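Side-chain contacts in geranyltranstransferase (Methylococcus capsulatus, PDB 3TS7), which probably makes farnesyl diphosphate by joining geranyl and isopentenyl diphosphates head to tail in a magnesium-dependent prenyl transfer: residues A26-A31 and S45-G50; R22-R27 and A78-H83. All blocks are in the same frame, centred on the assembly; numbering follows the deposited sequence.

Contact 1 of 2, residues A26-A31 and S45-G50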
ATOM      1  N   ALA B  26      -0.558 -10.373  16.394  1.00 42.42           N
ATOM      2  CA  ALA B  26      -0.090  -9.245  17.188  1.00 46.10           C
ATOM      3  C   ALA B  26      -0.063  -7.918  16.416  1.00 50.89           C
ATOM      4  O   ALA B  26      -0.156  -6.854  17.028  1.00 47.21           O
ATOM      5  CB  ALA B  26       1.285  -9.544  17.817  1.00 42.96           C
ATOM      6  N   ARG B  27       0.044  -7.977  15.084  1.00 48.73           N
ATOM      7  CA  ARG B  27       0.096  -6.757  14.264  1.00 44.60           C
ATOM      8  C   ARG B  27      -1.228  -6.443  13.556  1.00 43.37           C
ATOM      9  O   ARG B  27      -1.345  -5.427  12.873  1.00 39.73           O
ATOM     10  CB  ARG B  27       1.255  -6.825  13.254  1.00 38.71           C
ATOM     11  CG  ARG B  27       2.630  -6.601  13.874  1.00 36.69           C
ATOM     12  CD  ARG B  27       3.762  -7.265  13.097  1.00 45.73           C
ATOM     13  NE  ARG B  27       5.040  -7.110  13.796  1.00 35.60           N
ATOM     14  CZ  ARG B  27       5.486  -7.942  14.741  1.00 33.08           C
ATOM     15  NH1 ARG B  27       4.777  -9.005  15.094  1.00 30.68           N
ATOM     16  NH2 ARG B  27       6.642  -7.708  15.337  1.00 34.02           N
ATOM     17  N   LEU B  28      -2.219  -7.316  13.696  1.00 36.98           N
ATOM     18  CA  LEU B  28      -3.511  -7.042  13.084  1.00 40.01           C
ATOM     19  C   LEU B  28      -4.444  -6.380  14.105  1.00 43.95           C
ATOM     20  O   LEU B  28      -4.535  -6.854  15.240  1.00 44.16           O
ATOM     21  CB  LEU B  28      -4.149  -8.317  12.532  1.00 39.90           C
ATOM     22  CG  LEU B  28      -3.598  -8.824  11.185  1.00 45.01           C
ATOM     23  CD1 LEU B  28      -4.098 -10.237  10.927  1.00 34.28           C
ATOM     24  CD2 LEU B  28      -3.960  -7.893  10.043  1.00 41.15           C
ATOM     25  N   PRO B  29      -5.132  -5.291  13.702  1.00 44.88           N
ATOM     26  CA  PRO B  29      -6.053  -4.607  14.628  1.00 45.65           C
ATOM     27  C   PRO B  29      -7.178  -5.550  15.067  1.00 44.52           C
ATOM     28  O   PRO B  29      -7.678  -6.327  14.249  1.00 45.50           O
ATOM     29  CB  PRO B  29      -6.610  -3.448  13.793  1.00 44.68           C
ATOM     30  CG  PRO B  29      -5.646  -3.292  12.627  1.00 50.77           C
ATOM     31  CD  PRO B  29      -5.139  -4.679  12.359  1.00 38.36           C
ATOM     32  N   ALA B  30      -7.554  -5.468  16.344  1.00 43.81           N
ATOM     33  CA  ALA B  30      -8.490  -6.401  16.987  1.00 46.08           C
ATOM     34  C   ALA B  30      -9.856  -6.543  16.311  1.00 47.62           C
ATOM     35  O   ALA B  30     -10.410  -5.575  15.780  1.00 50.05           O
ATOM     36  CB  ALA B  30      -8.683  -6.023  18.439  1.00 42.72           C
ATOM     37  N   ALA B  31     -10.387  -7.760  16.380  1.00 48.52           N
ATOM     38  CA  ALA B  31     -11.664  -8.150  15.779  1.00 54.52           C
ATOM     39  C   ALA B  31     -12.868  -7.452  16.429  1.00 58.89           C
ATOM     40  O   ALA B  31     -13.916  -7.286  15.792  1.00 54.89           O
ATOM     41  CB  ALA B  31     -11.833  -9.668  15.866  1.00 48.31           C
ATOM     42  N   SER B  45      -8.666 -13.251   6.106  1.00 48.23           N
ATOM     43  CA  SER B  45      -7.770 -13.498   4.992  1.00 46.11           C
ATOM     44  C   SER B  45      -6.326 -13.789   5.409  1.00 47.61           C
ATOM     45  O   SER B  45      -5.655 -14.599   4.772  1.00 44.69           O
ATOM     46  CB  SER B  45      -7.832 -12.338   4.021  1.00 46.38           C
ATOM     47  OG  SER B  45      -9.120 -12.249   3.441  1.00 45.34           O
ATOM     48  N   VAL B  46      -5.849 -13.155   6.476  1.00 44.36           N
ATOM     49  CA  VAL B  46      -4.449 -13.320   6.874  1.00 43.12           C
ATOM     50  C   VAL B  46      -4.199 -14.537   7.762  1.00 46.00           C
ATOM     51  O   VAL B  46      -3.209 -15.247   7.580  1.00 46.72           O
ATOM     52  CB  VAL B  46      -3.890 -12.043   7.546  1.00 41.24           C
ATOM     53  CG1 VAL B  46      -2.502 -12.275   8.153  1.00 35.90           C
ATOM     54  CG2 VAL B  46      -3.811 -10.946   6.544  1.00 35.48           C
ATOM     55  N   LEU B  47      -5.095 -14.781   8.712  1.00 42.94           N
ATOM     56  CA  LEU B  47      -4.822 -15.752   9.758  1.00 48.44           C
ATOM     57  C   LEU B  47      -5.398 -17.123   9.439  1.00 48.50           C
ATOM     58  O   LEU B  47      -6.158 -17.278   8.480  1.00 52.87           O
ATOM     59  CB  LEU B  47      -5.338 -15.245  11.111  1.00 50.67           C
ATOM     60  CG  LEU B  47      -4.677 -13.991  11.672  1.00 51.21           C
ATOM     61  CD1 LEU B  47      -5.421 -13.508  12.903  1.00 54.80           C
ATOM     62  CD2 LEU B  47      -3.185 -14.219  11.981  1.00 39.86           C
ATOM     63  N   GLY B  48      -5.013 -18.110  10.241  1.00 52.00           N
ATOM     64  CA  GLY B  48      -5.512 -19.483  10.104  1.00 58.81           C
ATOM     65  C   GLY B  48      -4.704 -20.353   9.153  1.00 65.79           C
ATOM     66  O   GLY B  48      -5.230 -21.316   8.590  1.00 68.50           O
ATOM     67  N   GLY B  49      -3.429 -20.021   8.971  1.00 64.17           N
ATOM     68  CA  GLY B  49      -2.545 -20.816   8.122  1.00 65.65           C
ATOM     69  C   GLY B  49      -2.388 -20.317   6.693  1.00 67.09           C
ATOM     70  O   GLY B  49      -2.691 -19.163   6.369  1.00 68.08           O
ATOM     71  N   GLY B  50      -1.938 -21.222   5.830  1.00 64.40           N
ATOM     72  CA  GLY B  50      -1.391 -20.870   4.524  1.00 55.07           C
ATOM     73  C   GLY B  50       0.051 -21.331   4.566  1.00 54.67           C
ATOM     74  O   GLY B  50       0.586 -21.594   5.646  1.00 53.19           O
TER

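Contact 2 of 2, residues R22-R27 and A78-H83. With PO4 (phosphate ion), chain F.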
ATOM      1  N   ARG B  22       1.431 -15.964  15.205  1.00 41.39           N
ATOM      2  CA  ARG B  22       1.336 -15.109  16.392  1.00 46.67           C
ATOM      3  C   ARG B  22       1.790 -13.684  16.106  1.00 47.15           C
ATOM      4  O   ARG B  22       1.257 -12.723  16.676  1.00 45.40           O
ATOM      5  CB  ARG B  22       2.169 -15.681  17.537  1.00 46.71           C
ATOM      6  CG  ARG B  22       1.651 -17.015  18.125  1.00 57.59           C
ATOM      7  CD  ARG B  22       2.379 -17.385  19.420  1.00 65.13           C
ATOM      8  NE  ARG B  22       3.799 -17.011  19.391  1.00 86.82           N
ATOM      9  CZ  ARG B  22       4.807 -17.816  19.043  1.00 93.18           C
ATOM     10  NH1 ARG B  22       4.579 -19.080  18.690  1.00 90.72           N
ATOM     11  NH2 ARG B  22       6.059 -17.354  19.049  1.00 71.46           N
ATOM     12  N   ALA B  23       2.769 -13.545  15.217  1.00 42.67           N
ATOM     13  CA  ALA B  23       3.318 -12.230  14.916  1.00 44.30           C
ATOM     14  C   ALA B  23       2.341 -11.419  14.057  1.00 45.07           C
ATOM     15  O   ALA B  23       2.203 -10.198  14.258  1.00 43.21           O
ATOM     16  CB  ALA B  23       4.703 -12.336  14.279  1.00 41.11           C
ATOM     17  N   LEU B  24       1.635 -12.105  13.150  1.00 39.52           N
ATOM     18  CA  LEU B  24       0.586 -11.478  12.331  1.00 38.35           C
ATOM     19  C   LEU B  24      -0.615 -11.043  13.186  1.00 39.09           C
ATOM     20  O   LEU B  24      -1.113  -9.928  13.029  1.00 38.38           O
ATOM     21  CB  LEU B  24       0.118 -12.403  11.194  1.00 35.70           C
ATOM     22  CG  LEU B  24       1.151 -12.759  10.115  1.00 36.14           C
ATOM     23  CD1 LEU B  24       0.785 -14.066   9.416  1.00 45.32           C
ATOM     24  CD2 LEU B  24       1.340 -11.649   9.115  1.00 37.43           C
ATOM     25  N   ASP B  25      -1.062 -11.936  14.072  1.00 41.55           N
ATOM     26  CA  ASP B  25      -2.132 -11.660  15.041  1.00 43.06           C
ATOM     27  C   ASP B  25      -1.799 -10.440  15.915  1.00 44.54           C
ATOM     28  O   ASP B  25      -2.651  -9.568  16.118  1.00 44.26           O
ATOM     29  CB  ASP B  25      -2.388 -12.892  15.920  1.00 48.02           C
ATOM     30  CG  ASP B  25      -3.507 -12.674  16.937  1.00 52.65           C
ATOM     31  OD1 ASP B  25      -4.501 -11.993  16.614  1.00 54.73           O
ATOM     32  OD2 ASP B  25      -3.385 -13.185  18.066  1.00 58.85           O
ATOM     33  N   ALA B  26      -0.558 -10.373  16.394  1.00 42.42           N
ATOM     34  CA  ALA B  26      -0.090  -9.245  17.188  1.00 46.10           C
ATOM     35  C   ALA B  26      -0.063  -7.918  16.416  1.00 50.89           C
ATOM     36  O   ALA B  26      -0.156  -6.854  17.028  1.00 47.21           O
ATOM     37  CB  ALA B  26       1.285  -9.544  17.817  1.00 42.96           C
ATOM     38  N   ARG B  27       0.044  -7.977  15.084  1.00 48.73           N
ATOM     39  CA  ARG B  27       0.096  -6.757  14.264  1.00 44.60           C
ATOM     40  C   ARG B  27      -1.228  -6.443  13.556  1.00 43.37           C
ATOM     41  O   ARG B  27      -1.345  -5.427  12.873  1.00 39.73           O
ATOM     42  CB  ARG B  27       1.255  -6.825  13.254  1.00 38.71           C
ATOM     43  CG  ARG B  27       2.630  -6.601  13.874  1.00 36.69           C
ATOM     44  CD  ARG B  27       3.762  -7.265  13.097  1.00 45.73           C
ATOM     45  NE  ARG B  27       5.040  -7.110  13.796  1.00 35.60           N
ATOM     46  CZ  ARG B  27       5.486  -7.942  14.741  1.00 33.08           C
ATOM     47  NH1 ARG B  27       4.777  -9.005  15.094  1.00 30.68           N
ATOM     48  NH2 ARG B  27       6.642  -7.708  15.337  1.00 34.02           N
ATOM     49  N   ALA B  78       5.335  -8.066   7.218  1.00 32.40           N
ATOM     50  CA  ALA B  78       5.190  -7.031   6.188  1.00 32.82           C
ATOM     51  C   ALA B  78       5.060  -7.654   4.815  1.00 36.97           C
ATOM     52  O   ALA B  78       4.159  -7.276   4.057  1.00 31.30           O
ATOM     53  CB  ALA B  78       6.367  -6.050   6.204  1.00 30.91           C
ATOM     54  N   VAL B  79       5.939  -8.613   4.488  1.00 29.85           N
ATOM     55  CA  VAL B  79       5.827  -9.266   3.170  1.00 37.69           C
ATOM     56  C   VAL B  79       4.590 -10.127   3.064  1.00 28.62           C
ATOM     57  O   VAL B  79       4.007 -10.215   1.996  1.00 36.18           O
ATOM     58  CB  VAL B  79       7.093 -10.075   2.715  1.00 30.63           C
ATOM     59  CG1 VAL B  79       8.227  -9.144   2.388  1.00 39.61           C
ATOM     60  CG2 VAL B  79       7.503 -11.129   3.753  1.00 34.33           C
ATOM     61  N   GLU B  80       4.176 -10.747   4.170  1.00 34.17           N
ATOM     62  CA  GLU B  80       2.978 -11.577   4.164  1.00 30.47           C
ATOM     63  C   GLU B  80       1.684 -10.759   4.031  1.00 40.36           C
ATOM     64  O   GLU B  80       0.734 -11.216   3.375  1.00 36.63           O
ATOM     65  CB  GLU B  80       2.915 -12.478   5.405  1.00 32.38           C
ATOM     66  CG  GLU B  80       1.795 -13.512   5.403  1.00 35.70           C
ATOM     67  CD  GLU B  80       1.971 -14.614   4.353  1.00 45.62           C
ATOM     68  OE1 GLU B  80       1.183 -15.582   4.358  1.00 44.67           O
ATOM     69  OE2 GLU B  80       2.887 -14.525   3.517  1.00 39.96           O
ATOM     70  N   PHE B  81       1.657  -9.574   4.653  1.00 36.87           N
ATOM     71  CA  PHE B  81       0.533  -8.643   4.503  1.00 33.26           C
ATOM     72  C   PHE B  81       0.360  -8.259   3.032  1.00 35.85           C
ATOM     73  O   PHE B  81      -0.757  -8.296   2.514  1.00 37.46           O
ATOM     74  CB  PHE B  81       0.722  -7.367   5.356  1.00 29.69           C
ATOM     75  CG  PHE B  81       0.453  -7.552   6.843  1.00 31.77           C
ATOM     76  CD1 PHE B  81      -0.340  -8.599   7.313  1.00 30.09           C
ATOM     77  CD2 PHE B  81       0.934  -6.620   7.763  1.00 42.03           C
ATOM     78  CE1 PHE B  81      -0.611  -8.743   8.701  1.00 36.28           C
ATOM     79  CE2 PHE B  81       0.675  -6.760   9.147  1.00 35.23           C
ATOM     80  CZ  PHE B  81      -0.089  -7.828   9.608  1.00 35.25           C
ATOM     81  N   ILE B  82       1.471  -7.909   2.373  1.00 30.56           N
ATOM     82  CA  ILE B  82       1.463  -7.548   0.959  1.00 34.91           C
ATOM     83  C   ILE B  82       0.931  -8.706   0.132  1.00 35.36           C
ATOM     84  O   ILE B  82       0.003  -8.515  -0.662  1.00 36.48           O
ATOM     85  CB  ILE B  82       2.852  -7.101   0.435  1.00 33.09           C
ATOM     86  CG1 ILE B  82       3.306  -5.795   1.092  1.00 35.78           C
ATOM     87  CG2 ILE B  82       2.822  -6.875  -1.073  1.00 34.01           C
ATOM     88  CD1 ILE B  82       2.457  -4.559   0.742  1.00 42.56           C
ATOM     89  N   HIS B  83       1.487  -9.899   0.354  1.00 35.45           N
ATOM     90  CA  HIS B  83       1.046 -11.126  -0.345  1.00 35.55           C
ATOM     91  C   HIS B  83      -0.469 -11.337  -0.215  1.00 40.39           C
ATOM     92  O   HIS B  83      -1.165 -11.498  -1.222  1.00 40.79           O
ATOM     93  CB  HIS B  83       1.822 -12.345   0.166  1.00 33.37           C
ATOM     94  CG  HIS B  83       1.286 -13.657  -0.319  1.00 39.71           C
ATOM     95  ND1 HIS B  83       1.269 -14.007  -1.654  1.00 40.54           N
ATOM     96  CD2 HIS B  83       0.731 -14.696   0.348  1.00 38.82           C
ATOM     97  CE1 HIS B  83       0.710 -15.195  -1.788  1.00 34.39           C
ATOM     98  NE2 HIS B  83       0.386 -15.641  -0.588  1.00 41.32           N
TER
HETATM   99  P   PO4 F 324      -0.695 -18.948   0.379  1.00 79.55           P
HETATM  100  O1  PO4 F 324       0.010 -17.805   1.062  1.00 78.79           O
HETATM  101  O2  PO4 F 324       0.320 -19.976  -0.052  1.00 95.65           O
HETATM  102  O3  PO4 F 324      -1.654 -19.602   1.344  1.00 88.82           O
HETATM  103  O4  PO4 F 324      -1.450 -18.421  -0.811  1.00 77.12           O

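Contact 1 of 2, residues A26-A31 and S45-G50
L28 reaches across to V46 and L47 where the chain leaves helix 5-27, in the all-helical isoprenoid synthase fold. The meeting is small and buried, made of apolar side chains with no hydrogen bond between the two segments. From the backbone of L28 the CB points toward residues 45-50. CG lies beside the backbone N and anti to the carbonyl carbon (chi1 -78°), which carries the fork over toward the end of helix 36-46. One prong, CD1, does all the touching here: it sits in a notch, with L28 CD1 3.8 Å from V46 CG1 and 3.9 Å from L47 CG. The other prong faces helix 73-90, where L28 CD2 lies 3.7 Å from F81 CE1. A leucine suits the place because its two methyls serve two different neighbours from one stem. The main chain of L28 is held as well, its carbonyl O accepting a hydrogen bond from R43 NH1.

V46 is still helical, but L47 is the first residue to depart from helical angles, and the chain then runs into G48, G49 and G50. Their backbone angles would jam a side chain against the preceding carbonyl, so glycine is required. They begin the GGGKR sequence characteristic of this family, and the carboxylate of E21 receives the G48 N-H. Valine branches at CB and therefore offers a broad flank close to the backbone. With V46 CG1 anti to the backbone N (chi1 171°), that methyl turns to L28; the branch point shares the contact, V46 CB standing 3.8 Å from L28 CD1.

Contact 2 of 2, residues R22-R27 and A78-H83
L24 and F81 form the tight part of this helix crossing, their side chains sliding past each other in opposite directions. The short segments of the two helices run at 77° to one another with axes 11.0 Å apart, a separation that calls for long side chains to fill it. L24 CD2 comes within 3.5 Å of F81 CE1, approaching the ring obliquely. The far end of the ring is met by R27, whose CB lies at the edge, near the ring plane, 4.0 Å from F81 CZ. An alanine in place of F81 would remove the ring and is likely to open a gap beside the L24 methyl and the R27 CB.

R27 gives only its base to this apolar patch. The rest of the chain leads away, extended from CG to NE, and R27 NH1 donates to A23 O at 3.0 Å (157° at the hydrogen), the oxygen lying in the guanidinium plane, while NE is paired with D134.

Packing is looser toward E80, where L24 CD2 is 4.1 Å from E80 CB. The bend in the glutamate (chi2 68°) turns its carboxylate to R52, which answers this buried charge. One turn on from V79, H83 has left the crossing for a polar site: H83 NE2 gives a hydrogen bond to phosphate O1 at 2.7 Å. K51 holds the same ion, which probably came from the crystallisation liquor; the site is consistent with the isopentenyl diphosphate pocket of relatives.

Behind the crossing, helix 73-90 rests through V79 and H83 against both helix 53-65 and helix 177-201.

Contacts 1 and 2 begin from the same end of helix 5-27 and share A26 and R27; their centres are 7 Å apart, on one side of the chain's centre. Along the sequence, helix 5-27 comes first, then helix 36-46 with the glycine loop of contact 1, and later helix 73-90 of contact 2. The two patches merge into one apolar layer, since V46 CG1 lies 3.9 Å from L24 CD1, and L47 CD2 lies 3.8 Å from L24 CB. The end of the first helix is thus packed against both elements that lead to the phosphate, the loop running on to K51 and the helix bearing H83.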